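Local coordinates for spindle pole body-associated protein VIK1 (PDB 4GKP) that probably binds microtubules through a noncatalytic, kinesin motor-like domain and works as the partner of the kinesin Kar3, at residues Glu67-Tyr72 against Phe83-Val88. Numbering follows the deposited sequence.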
# COMPACT_ATOMS: atom_id res chain seq x y z
N GLU A 67 -9.04 9.65 -5.19
CA GLU A 67 -8.74 9.50 -6.62
C GLU A 67 -9.02 8.06 -7.11
O GLU A 67 -10.05 7.49 -6.74
CB GLU A 67 -7.30 9.94 -6.92
N ASP A 68 -8.13 7.49 -7.92
CA ASP A 68 -8.33 6.14 -8.51
C ASP A 68 -8.40 4.97 -7.49
O ASP A 68 -9.04 3.92 -7.76
CB ASP A 68 -7.26 5.84 -9.58
CG ASP A 68 -7.66 6.33 -10.97
OD1 ASP A 68 -8.42 7.31 -11.06
OD2 ASP A 68 -7.22 5.73 -11.98
N LEU A 69 -7.74 5.15 -6.34
CA LEU A 69 -7.69 4.12 -5.30
C LEU A 69 -9.08 3.79 -4.75
O LEU A 69 -9.40 2.63 -4.52
CB LEU A 69 -6.70 4.50 -4.19
CG LEU A 69 -5.22 4.55 -4.63
CD1 LEU A 69 -4.29 4.97 -3.50
CD2 LEU A 69 -4.79 3.22 -5.21
N HIS A 70 -9.91 4.83 -4.61
CA HIS A 70 -11.29 4.71 -4.15
C HIS A 70 -12.02 3.70 -4.98
O HIS A 70 -12.72 2.83 -4.46
CB HIS A 70 -12.00 6.07 -4.27
CG HIS A 70 -13.40 6.11 -3.67
ND1 HIS A 70 -14.09 7.25 -3.53
CD2 HIS A 70 -14.22 5.09 -3.17
CE1 HIS A 70 -15.29 6.99 -2.97
NE2 HIS A 70 -15.37 5.67 -2.75
N VAL A 71 -11.87 3.81 -6.29
CA VAL A 71 -12.58 2.97 -7.25
C VAL A 71 -12.04 1.55 -7.15
O VAL A 71 -12.80 0.59 -7.08
CB VAL A 71 -12.46 3.54 -8.69
CG1 VAL A 71 -13.14 2.66 -9.72
CG2 VAL A 71 -13.02 4.95 -8.72
N TYR A 72 -10.71 1.44 -7.12
CA TYR A 72 -10.04 0.18 -6.91
C TYR A 72 -10.56 -0.53 -5.65
O TYR A 72 -11.02 -1.66 -5.73
CB TYR A 72 -8.54 0.43 -6.82
CG TYR A 72 -7.75 -0.75 -6.36
CD1 TYR A 72 -7.70 -1.91 -7.13
CD2 TYR A 72 -7.06 -0.72 -5.15
CE1 TYR A 72 -6.95 -3.01 -6.71
CE2 TYR A 72 -6.32 -1.80 -4.73
CZ TYR A 72 -6.27 -2.95 -5.52
OH TYR A 72 -5.53 -4.04 -5.09
N PHE A 83 -7.47 -8.30 -1.36
CA PHE A 83 -6.67 -7.31 -2.08
C PHE A 83 -5.67 -6.59 -1.21
O PHE A 83 -5.64 -6.76 0.01
CB PHE A 83 -7.54 -6.32 -2.89
CG PHE A 83 -8.36 -5.37 -2.05
CD1 PHE A 83 -9.34 -5.85 -1.19
CD2 PHE A 83 -8.17 -4.00 -2.16
CE1 PHE A 83 -10.10 -4.97 -0.42
CE2 PHE A 83 -8.92 -3.11 -1.40
CZ PHE A 83 -9.89 -3.60 -0.53
N ASN A 84 -4.83 -5.81 -1.88
CA ASN A 84 -3.76 -5.10 -1.20
C ASN A 84 -3.46 -3.73 -1.82
O ASN A 84 -3.88 -3.44 -2.95
CB ASN A 84 -2.50 -5.97 -1.17
CG ASN A 84 -1.83 -6.09 -2.52
OD1 ASN A 84 -1.39 -5.09 -3.09
ND2 ASN A 84 -1.74 -7.31 -3.04
N LEU A 85 -2.74 -2.91 -1.06
CA LEU A 85 -2.13 -1.70 -1.59
C LEU A 85 -0.74 -1.65 -1.01
O LEU A 85 -0.58 -1.80 0.20
CB LEU A 85 -2.92 -0.44 -1.19
CG LEU A 85 -2.30 0.93 -1.54
CD1 LEU A 85 -2.19 1.16 -3.05
CD2 LEU A 85 -3.04 2.08 -0.87
N PHE A 86 0.27 -1.44 -1.87
CA PHE A 86 1.64 -1.22 -1.41
C PHE A 86 1.99 0.25 -1.50
O PHE A 86 1.75 0.88 -2.52
CB PHE A 86 2.63 -1.94 -2.29
CG PHE A 86 2.73 -3.40 -2.03
CD1 PHE A 86 1.78 -4.28 -2.55
CD2 PHE A 86 3.81 -3.91 -1.30
CE1 PHE A 86 1.89 -5.64 -2.32
CE2 PHE A 86 3.92 -5.27 -1.06
CZ PHE A 86 2.96 -6.14 -1.58
N SER A 87 2.57 0.79 -0.43
CA SER A 87 3.08 2.15 -0.45
C SER A 87 4.60 2.07 -0.34
O SER A 87 5.13 1.60 0.68
CB SER A 87 2.50 2.97 0.70
OG SER A 87 3.18 4.22 0.80
N VAL A 88 5.27 2.50 -1.42
CA VAL A 88 6.73 2.41 -1.56
C VAL A 88 7.33 3.82 -1.67
O VAL A 88 6.93 4.61 -2.52
CB VAL A 88 7.12 1.57 -2.80
CG1 VAL A 88 8.64 1.46 -2.94
CG2 VAL A 88 6.45 0.19 -2.76
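Tyr72 spans most of the gap between helix 68-72 and strand 83-88, whose axes come no nearer than 11.0 Å. Its CB points neither at the strand nor away from it; with CG anti to the backbone N (chi1 170°) the ring is swung across to the strand. Near the far end of the ring, Tyr72 CE2 lies 3.9 Å from Phe83 CD2. The edge of the Phe83 ring is turned toward the Tyr72 face in an offset edge-to-face pair, planes at 80°. At the tip, Tyr72 OH donates a 2.8 Å hydrogen bond to Asn84 O, approaching in the plane of that carbonyl. Tyrosine suits this place because its long ring is apolar enough for the core, while its hydroxyl is satisfied by a main-chain acceptor. In this kinesin motor-like fold, helices pack on a central mixed beta-sheet; strand 83-88 is an inner strand, paired in parallel with strands 201-208 and 246-250, and the helix before it runs nearly antiparallel. One turn earlier, Leu69 crosses Leu85 at about a right angle, Leu69 CD2 4.0 Å from Leu85 CD1, their branched ends meeting methyl to methyl. Phe83, flat and apolar, can offer Tyr72 an edge while also packing against Ile73, Cys76 and Leu77.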